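Side-chain contacts in Serine/threonine-protein kinase-like protein ACR4 (Arabidopsis thaliana, PDB 7A0J), which acts as a receptor kinase that controls formative cell division in root meristems in response to the CLE40 peptide, and is represented here by its extracellular propeller domain: residues Gly15-Gly20 with Ser36-Gly41; Ala89-Val94 with Leu122-Gly127; Ala96-Leu101 with Gly238-Ala243. All coordinates share one frame; numbering follows the deposited sequence.

How the contacts relate
Contacts 1 and 2 are buried, while contact 3 is partly buried and lies nearest the centre of the fold. Contact 1 packs the short helix 36-41 against the middle strand of the sheet that precedes it, in the first repeat. It is wholly apolar. Contact 2 mixes a hydrogen bond with aromatic packing across another sheet, over its strand 100-105. Contact 3 is a salt bridge between turns of two sheets far apart in sequence. Contacts 2 and 3 share one sheet and touch, with W126 N probably hydrogen-bonded to L101 O at 2.7 Å. Contact 1 touches neither; its nearest atoms are about 12 Å from contact 2 and about 10 Å from contact 3.

Contact 1: residues Gly15-Gly20 with Ser36-Gly41; sequences GSVFCG and SAILYG
V17 overlaps the side chain of I38 on the short helix 36-41. The closest pair is two methyl groups, V17 CG1 and I38 CG2, 3.7 Å apart. A second approach lies beside it, with V17 CG2 at 4.1 Å from I38 CB. The two side chains run in opposite directions and pass alongside each other. I38 makes its closest approach with its CG2 methyl. The end of its longer arm, I38 CD1, comes only to the margin of the contact, 4.2 Å from V17 CG2. The torsions fit this pairing. V17 CG1 lies opposite its own backbone N (chi1 177°), which sends this methyl toward the helix. I38 CG2 likewise stands opposite its backbone N and beside the carbonyl carbon.

C19 follows V17 by two residues on the same strand, so it faces the same way. Its SG lies 4.3 Å from I38 CG2. This sulfur is already bonded to C31 in a disulfide, and I38 thus borders the disulfide. M58 of strand 57-62 touches both C19 and I38.

The strand is the middle one of a three-stranded antiparallel sheet, between 7-10 and 29-33. Strand 17-21 and the helix both lie in the first repeat. N35 OD1 accepts from I38 N at the start of the helix. Just before it, S34 OG bonds S16 N of the other segment. The helix turn itself is closed by Y40 N to S36 O at 2.9 Å.

The contact is methyl against methyl, with the disulfide sulfur beside it. It relies on burial and shape rather than on directional bonds between the two segments.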
loop_
_atom_site.group_PDB
_atom_site.type_symbol
_atom_site.label_atom_id
_atom_site.label_comp_id
_atom_site.label_asym_id
_atom_site.label_seq_id
_atom_site.Cartn_x
_atom_site.Cartn_y
_atom_site.Cartn_z
ATOM N N GLY A 15 15.180 -9.955 -0.734
ATOM C CA GLY A 15 14.505 -10.482 -1.937
ATOM C C GLY A 15 13.184 -9.779 -2.208
ATOM O O GLY A 15 12.809 -8.884 -1.425
ATOM N N SER A 16 12.505 -10.173 -3.287
ATOM C CA SER A 16 11.226 -9.593 -3.772
ATOM C C SER A 16 10.104 -10.613 -3.568
ATOM O O SER A 16 10.283 -11.768 -4.007
ATOM C CB SER A 16 11.336 -9.207 -5.219
ATOM O OG SER A 16 11.770 -10.313 -5.996
ATOM N N VAL A 17 9.002 -10.210 -2.932
ATOM C CA VAL A 17 7.833 -11.101 -2.674
ATOM C C VAL A 17 6.540 -10.359 -3.028
ATOM O O VAL A 17 6.409 -9.173 -2.677
ATOM C CB VAL A 17 7.815 -11.617 -1.223
ATOM C CG1 VAL A 17 6.586 -12.464 -0.935
ATOM C CG2 VAL A 17 9.078 -12.397 -0.896
ATOM N N PHE A 18 5.631 -11.065 -3.701
ATOM C CA PHE A 18 4.222 -10.669 -3.937
ATOM C C PHE A 18 3.338 -11.568 -3.070
ATOM O O PHE A 18 3.511 -12.803 -3.121
ATOM C CB PHE A 18 3.884 -10.793 -5.424
ATOM C CG PHE A 18 2.429 -10.613 -5.775
ATOM C CD1 PHE A 18 1.536 -11.670 -5.671
ATOM C CD2 PHE A 18 1.954 -9.393 -6.230
ATOM C CE1 PHE A 18 0.199 -11.505 -6.000
ATOM C CE2 PHE A 18 0.617 -9.229 -6.560
ATOM C CZ PHE A 18 -0.257 -10.286 -6.445
ATOM N N CYS A 19 2.447 -10.968 -2.279
ATOM C CA CYS A 19 1.407 -11.683 -1.494
ATOM C C CYS A 19 0.027 -11.163 -1.903
ATOM O O CYS A 19 -0.101 -9.948 -2.150
ATOM C CB CYS A 19 1.623 -11.523 0.006
ATOM S SG CYS A 19 3.241 -12.119 0.563
ATOM N N GLY A 20 -0.952 -12.064 -1.989
ATOM C CA GLY A 20 -2.348 -11.745 -2.331
ATOM C C GLY A 20 -3.317 -12.576 -1.514
ATOM O O GLY A 20 -2.928 -13.678 -1.077
ATOM N N SER A 36 12.887 -15.760 1.552
ATOM C CA SER A 36 12.524 -17.056 2.184
ATOM C C SER A 36 11.887 -16.824 3.558
ATOM O O SER A 36 10.988 -17.603 3.923
ATOM C CB SER A 36 13.723 -17.961 2.273
ATOM O OG SER A 36 14.194 -18.283 0.974
ATOM N N ALA A 37 12.330 -15.798 4.292
ATOM C CA ALA A 37 11.751 -15.402 5.596
ATOM C C ALA A 37 10.250 -15.154 5.416
ATOM O O ALA A 37 9.460 -15.711 6.201
ATOM C CB ALA A 37 12.459 -14.190 6.152
ATOM N N ILE A 38 9.876 -14.376 4.396
ATOM C CA ILE A 38 8.455 -14.031 4.098
ATOM C C ILE A 38 7.749 -15.278 3.552
ATOM O O ILE A 38 6.679 -15.623 4.082
ATOM C CB ILE A 38 8.356 -12.826 3.139
ATOM C CG1 ILE A 38 8.995 -11.574 3.746
ATOM C CG2 ILE A 38 6.910 -12.572 2.735
ATOM C CD1 ILE A 38 9.063 -10.400 2.802
ATOM N N LEU A 39 8.333 -15.935 2.546
ATOM C CA LEU A 39 7.699 -17.076 1.829
ATOM C C LEU A 39 7.329 -18.171 2.838
ATOM O O LEU A 39 6.140 -18.525 2.913
ATOM C CB LEU A 39 8.647 -17.604 0.750
ATOM C CG LEU A 39 8.062 -18.680 -0.165
ATOM C CD1 LEU A 39 6.871 -18.143 -0.945
ATOM C CD2 LEU A 39 9.120 -19.223 -1.115
ATOM N N TYR A 40 8.304 -18.669 3.602
ATOM C CA TYR A 40 8.126 -19.808 4.544
ATOM C C TYR A 40 7.450 -19.332 5.835
ATOM O O TYR A 40 6.902 -20.185 6.553
ATOM C CB TYR A 40 9.464 -20.506 4.795
ATOM C CG TYR A 40 10.000 -21.219 3.581
ATOM C CD1 TYR A 40 9.475 -22.437 3.183
ATOM C CD2 TYR A 40 11.008 -20.665 2.811
ATOM C CE1 TYR A 40 9.947 -23.095 2.060
ATOM C CE2 TYR A 40 11.494 -21.310 1.685
ATOM C CZ TYR A 40 10.962 -22.529 1.306
ATOM O OH TYR A 40 11.437 -23.172 0.199
ATOM N N GLY A 41 7.473 -18.024 6.111
ATOM C CA GLY A 41 6.820 -17.414 7.286
ATOM C C GLY A 41 5.346 -17.106 7.050
ATOM O O GLY A 41 4.670 -16.723 8.024
#

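Contact 2: residues Ala89-Val94 with Leu122-Gly127; sequences AEYLEV and LVDCWG
Y91 meets D124 and W126 with the hydroxyl end of its ring.

One hydrogen bond is made. Y91 OH donates to D124 OD2 at 2.7 Å. The oxygen is met on its anti side, with the donor 28° out of the carboxylate plane. The two side chains cross at about a right angle, and the planes of ring and carboxylate are 71° apart. D124 CG stands beside its backbone N, opposite the carbonyl carbon (chi1 -58°), which swings the carboxylate to the tyrosine. The other carboxylate oxygen, OD1, accepts from N133 ND2, so both oxygens have a partner.

The aromatic contact is an offset edge-to-face pair. The edge of the W126 six-membered ring points to the face of Y91, with ring centroids 5.9 Å apart. The closest carbons are Y91 CZ and W126 CH2 at 3.9 Å. The hydroxyl itself lies at the tryptophan edge, with Y91 OH 3.7 Å from W126 CH2. W126 NE1 is used elsewhere, on P84 O. M85 and P68 also touch both rings. A phenylalanine in place of Y91 would probably leave D124 OD2 without its hydroxyl donor and W126 without the oxygen at its edge.

Y91 comes just before a corner in the chain at L92, and its backbone pairs with H66. D124 and W126 belong to strand 120-127. Strand 100-105 lies between this strand and 91-96 in the antiparallel sheet, and its R105 touches Y91 and D124. Side chains reaching over a middle strand in this way fit a blade of a beta-propeller, the fold of this ectodomain.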
loop_
_atom_site.group_PDB
_atom_site.type_symbol
_atom_site.label_atom_id
_atom_site.label_comp_id
_atom_site.label_asym_id
_atom_site.label_seq_id
_atom_site.Cartn_x
_atom_site.Cartn_y
_atom_site.Cartn_z
ATOM N N ALA A 89 -7.024 -3.832 21.146
ATOM C CA ALA A 89 -7.024 -2.707 20.179
ATOM C C ALA A 89 -7.349 -3.239 18.780
ATOM O O ALA A 89 -6.764 -4.267 18.389
ATOM C CB ALA A 89 -5.692 -1.996 20.196
ATOM N N GLU A 90 -8.256 -2.562 18.068
ATOM C CA GLU A 90 -8.692 -2.913 16.689
ATOM C C GLU A 90 -8.279 -1.796 15.726
ATOM O O GLU A 90 -8.212 -0.628 16.161
ATOM C CB GLU A 90 -10.204 -3.125 16.642
ATOM C CG GLU A 90 -10.690 -4.212 17.580
ATOM C CD GLU A 90 -12.169 -4.526 17.440
ATOM O OE1 GLU A 90 -12.871 -4.516 18.466
ATOM O OE2 GLU A 90 -12.611 -4.780 16.303
ATOM N N TYR A 91 -8.025 -2.155 14.465
ATOM C CA TYR A 91 -7.543 -1.248 13.392
ATOM C C TYR A 91 -8.407 -1.439 12.141
ATOM O O TYR A 91 -8.880 -2.567 11.896
ATOM C CB TYR A 91 -6.054 -1.498 13.131
ATOM C CG TYR A 91 -5.166 -1.086 14.278
ATOM C CD1 TYR A 91 -4.967 -1.921 15.366
ATOM C CD2 TYR A 91 -4.550 0.156 14.297
ATOM C CE1 TYR A 91 -4.170 -1.542 16.434
ATOM C CE2 TYR A 91 -3.749 0.552 15.355
ATOM C CZ TYR A 91 -3.558 -0.300 16.429
ATOM O OH TYR A 91 -2.769 0.078 17.477
ATOM N N LEU A 92 -8.617 -0.353 11.391
ATOM C CA LEU A 92 -9.431 -0.324 10.144
ATOM C C LEU A 92 -8.523 -0.558 8.932
ATOM O O LEU A 92 -8.978 -1.215 7.976
ATOM C CB LEU A 92 -10.141 1.030 10.042
ATOM C CG LEU A 92 -11.099 1.363 11.184
ATOM C CD1 LEU A 92 -11.632 2.782 11.047
ATOM C CD2 LEU A 92 -12.246 0.366 11.242
ATOM N N GLU A 93 -7.298 -0.021 8.970
ATOM C CA GLU A 93 -6.319 -0.072 7.852
ATOM C C GLU A 93 -4.897 -0.212 8.402
ATOM O O GLU A 93 -4.664 0.168 9.564
ATOM C CB GLU A 93 -6.393 1.196 7.001
ATOM C CG GLU A 93 -7.759 1.449 6.390
ATOM C CD GLU A 93 -7.817 2.653 5.467
ATOM O OE1 GLU A 93 -6.771 3.001 4.881
ATOM O OE2 GLU A 93 -8.906 3.244 5.340
ATOM N N VAL A 94 -3.993 -0.738 7.573
ATOM C CA VAL A 94 -2.520 -0.759 7.806
ATOM C C VAL A 94 -1.838 -0.327 6.506
ATOM O O VAL A 94 -2.317 -0.724 5.428
ATOM C CB VAL A 94 -2.028 -2.142 8.281
ATOM C CG1 VAL A 94 -2.536 -2.466 9.678
ATOM C CG2 VAL A 94 -2.395 -3.255 7.311
ATOM N N LEU A 122 -7.154 8.593 15.041
ATOM C CA LEU A 122 -6.101 7.910 15.840
ATOM C C LEU A 122 -5.263 7.019 14.912
ATOM O O LEU A 122 -5.832 6.070 14.328
ATOM C CB LEU A 122 -6.774 7.081 16.940
ATOM C CG LEU A 122 -7.804 7.816 17.796
ATOM C CD1 LEU A 122 -8.554 6.838 18.690
ATOM C CD2 LEU A 122 -7.145 8.908 18.627
ATOM N N VAL A 123 -3.968 7.319 14.782
ATOM C CA VAL A 123 -3.009 6.581 13.905
ATOM C C VAL A 123 -1.782 6.187 14.736
ATOM O O VAL A 123 -1.075 7.096 15.220
ATOM C CB VAL A 123 -2.614 7.415 12.672
ATOM C CG1 VAL A 123 -1.538 6.725 11.847
ATOM C CG2 VAL A 123 -3.821 7.747 11.808
ATOM N N ASP A 124 -1.553 4.879 14.886
ATOM C CA ASP A 124 -0.365 4.287 15.553
ATOM C C ASP A 124 0.622 3.826 14.476
ATOM O O ASP A 124 0.188 3.108 13.552
ATOM C CB ASP A 124 -0.756 3.113 16.451
ATOM C CG ASP A 124 -1.754 3.481 17.532
ATOM O OD1 ASP A 124 -1.538 4.512 18.193
ATOM O OD2 ASP A 124 -2.741 2.738 17.695
ATOM N N CYS A 125 1.889 4.225 14.595
ATOM C CA CYS A 125 2.985 3.829 13.672
ATOM C C CYS A 125 4.108 3.158 14.472
ATOM O O CYS A 125 4.329 3.557 15.631
ATOM C CB CYS A 125 3.489 5.026 12.874
ATOM S SG CYS A 125 2.181 5.837 11.916
ATOM N N TRP A 126 4.762 2.160 13.867
ATOM C CA TRP A 126 5.904 1.394 14.436
ATOM C C TRP A 126 7.064 1.390 13.435
ATOM O O TRP A 126 6.791 1.242 12.229
ATOM C CB TRP A 126 5.483 -0.044 14.763
ATOM C CG TRP A 126 4.309 -0.164 15.684
ATOM C CD1 TRP A 126 4.343 -0.287 17.043
ATOM C CD2 TRP A 126 2.919 -0.198 15.312
ATOM N NE1 TRP A 126 3.072 -0.389 17.540
ATOM C CE2 TRP A 126 2.178 -0.336 16.504
ATOM C CE3 TRP A 126 2.230 -0.122 14.096
ATOM C CZ2 TRP A 126 0.785 -0.400 16.513
ATOM C CZ3 TRP A 126 0.855 -0.186 14.104
ATOM C CH2 TRP A 126 0.144 -0.324 15.298
ATOM N N GLY A 127 8.301 1.526 13.922
ATOM C CA GLY A 127 9.525 1.284 13.135
ATOM C C GLY A 127 10.608 2.314 13.393
ATOM O O GLY A 127 10.558 2.974 14.448
#

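Contact 3: residues Ala96-Leu101 with Gly238-Ala243; sequences AGDYHL and GGKFYA
D98 and K240 cross at about a right angle, and only their charged ends meet. K240 NZ lies 3.3 Å from D98 OD2. This is a salt bridge, and its hydrogen bond is weak. The lysine reaches it by a bent route. Its first half is extended, and then it turns at chi3 (-77°) and again at chi4 (-135°), which brings the ammonium group to the carboxylate. K240 CE follows at 3.8 Å from D98 OD2.

Both residues sit in tight turns of equivalent place. Each turn joins the first two strands of a propeller blade: 91-96 to 100-105, and 233-238 to 242-247. The turns are closed alike, by G97 N to H100 O and by G239 N to Y242 O, both 2.8 Å. The bridge thus links two blades near the middle of the propeller.

Aromatic neighbours flank both side chains. D98 CB lies over one face of the Y99 ring, offset toward its rim, and K240 CG lies over F241 in the same manner. The carboxylate is shared with other partners. OD1 is bonded to Y11 OH, the stronger tie, and OD2 also to S147 OG. K240 NZ has a further weak bond to Y189 OH.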
loop_
_atom_site.group_PDB
_atom_site.type_symbol
_atom_site.label_atom_id
_atom_site.label_comp_id
_atom_site.label_asym_id
_atom_site.label_seq_id
_atom_site.Cartn_x
_atom_site.Cartn_y
_atom_site.Cartn_z
ATOM N N ALA A 96 2.344 0.033 5.094
ATOM C CA ALA A 96 3.773 -0.260 5.340
ATOM C C ALA A 96 4.636 0.566 4.381
ATOM O O ALA A 96 4.424 0.462 3.158
ATOM C CB ALA A 96 4.032 -1.737 5.175
ATOM N N GLY A 97 5.550 1.370 4.930
ATOM C CA GLY A 97 6.634 2.031 4.183
ATOM C C GLY A 97 7.809 1.087 4.009
ATOM O O GLY A 97 7.583 -0.138 4.002
ATOM N N ASP A 98 9.022 1.627 3.880
ATOM C CA ASP A 98 10.272 0.830 3.769
ATOM C C ASP A 98 10.566 0.174 5.123
ATOM O O ASP A 98 10.738 -1.061 5.152
ATOM C CB ASP A 98 11.446 1.696 3.298
ATOM C CG ASP A 98 11.310 2.202 1.871
ATOM O OD1 ASP A 98 10.465 1.659 1.130
ATOM O OD2 ASP A 98 12.054 3.133 1.511
ATOM N N TYR A 99 10.600 0.974 6.195
ATOM C CA TYR A 99 11.082 0.576 7.544
ATOM C C TYR A 99 10.086 1.004 8.628
ATOM O O TYR A 99 10.510 1.185 9.783
ATOM C CB TYR A 99 12.457 1.196 7.816
ATOM C CG TYR A 99 13.431 1.092 6.670
ATOM C CD1 TYR A 99 13.924 -0.139 6.263
ATOM C CD2 TYR A 99 13.865 2.220 5.992
ATOM C CE1 TYR A 99 14.823 -0.245 5.213
ATOM C CE2 TYR A 99 14.761 2.130 4.938
ATOM C CZ TYR A 99 15.242 0.893 4.547
ATOM O OH TYR A 99 16.125 0.791 3.510
ATOM N N HIS A 100 8.803 1.146 8.283
ATOM C CA HIS A 100 7.737 1.554 9.235
ATOM C C HIS A 100 6.388 0.961 8.816
ATOM O O HIS A 100 6.197 0.684 7.617
ATOM C CB HIS A 100 7.686 3.087 9.370
ATOM C CG HIS A 100 6.750 3.752 8.416
ATOM N ND1 HIS A 100 7.158 4.229 7.187
ATOM C CD2 HIS A 100 5.427 4.008 8.501
ATOM C CE1 HIS A 100 6.128 4.757 6.559
ATOM N NE2 HIS A 100 5.052 4.629 7.341
ATOM N N LEU A 101 5.498 0.786 9.794
ATOM C CA LEU A 101 4.081 0.380 9.610
ATOM C C LEU A 101 3.194 1.354 10.393
ATOM O O LEU A 101 3.543 1.654 11.548
ATOM C CB LEU A 101 3.910 -1.054 10.119
ATOM C CG LEU A 101 2.479 -1.589 10.107
ATOM C CD1 LEU A 101 1.982 -1.756 8.681
ATOM C CD2 LEU A 101 2.390 -2.907 10.862
ATOM N N GLY A 238 2.523 3.345 -6.303
ATOM C CA GLY A 238 3.781 4.111 -6.250
ATOM C C GLY A 238 4.972 3.215 -5.966
ATOM O O GLY A 238 4.959 2.524 -4.928
ATOM N N GLY A 239 5.955 3.211 -6.871
ATOM C CA GLY A 239 7.304 2.669 -6.629
ATOM C C GLY A 239 8.191 3.718 -5.983
ATOM O O GLY A 239 7.655 4.769 -5.575
ATOM N N LYS A 240 9.498 3.464 -5.905
ATOM C CA LYS A 240 10.456 4.365 -5.209
ATOM C C LYS A 240 10.623 5.664 -6.008
ATOM O O LYS A 240 10.595 6.734 -5.371
ATOM C CB LYS A 240 11.799 3.673 -4.962
ATOM C CG LYS A 240 12.830 4.551 -4.268
ATOM C CD LYS A 240 13.813 3.797 -3.400
ATOM C CE LYS A 240 13.223 3.375 -2.070
ATOM N NZ LYS A 240 14.151 3.651 -0.949
ATOM N N PHE A 241 10.778 5.584 -7.336
ATOM C CA PHE A 241 11.002 6.754 -8.229
ATOM C C PHE A 241 10.054 6.726 -9.438
ATOM O O PHE A 241 10.375 7.370 -10.455
ATOM C CB PHE A 241 12.459 6.791 -8.696
ATOM C CG PHE A 241 13.477 6.894 -7.589
ATOM C CD1 PHE A 241 13.493 7.991 -6.740
ATOM C CD2 PHE A 241 14.431 5.903 -7.405
ATOM C CE1 PHE A 241 14.434 8.089 -5.726
ATOM C CE2 PHE A 241 15.373 6.004 -6.392
ATOM C CZ PHE A 241 15.371 7.096 -5.553
ATOM N N TYR A 242 8.919 6.031 -9.333
ATOM C CA TYR A 242 7.934 5.864 -10.436
ATOM C C TYR A 242 6.542 5.595 -9.856
ATOM O O TYR A 242 6.426 5.287 -8.656
ATOM C CB TYR A 242 8.356 4.724 -11.368
ATOM C CG TYR A 242 8.124 3.348 -10.800
ATOM C CD1 TYR A 242 9.128 2.675 -10.122
ATOM C CD2 TYR A 242 6.891 2.726 -10.912
ATOM C CE1 TYR A 242 8.917 1.415 -9.583
ATOM C CE2 TYR A 242 6.662 1.471 -10.374
ATOM C CZ TYR A 242 7.678 0.813 -9.706
ATOM O OH TYR A 242 7.458 -0.425 -9.178
ATOM N N ALA A 243 5.519 5.694 -10.707
ATOM C CA ALA A 243 4.126 5.276 -10.423
ATOM C C ALA A 243 3.603 4.463 -11.611
ATOM O O ALA A 243 4.147 4.621 -12.722
ATOM C CB ALA A 243 3.262 6.484 -10.152
#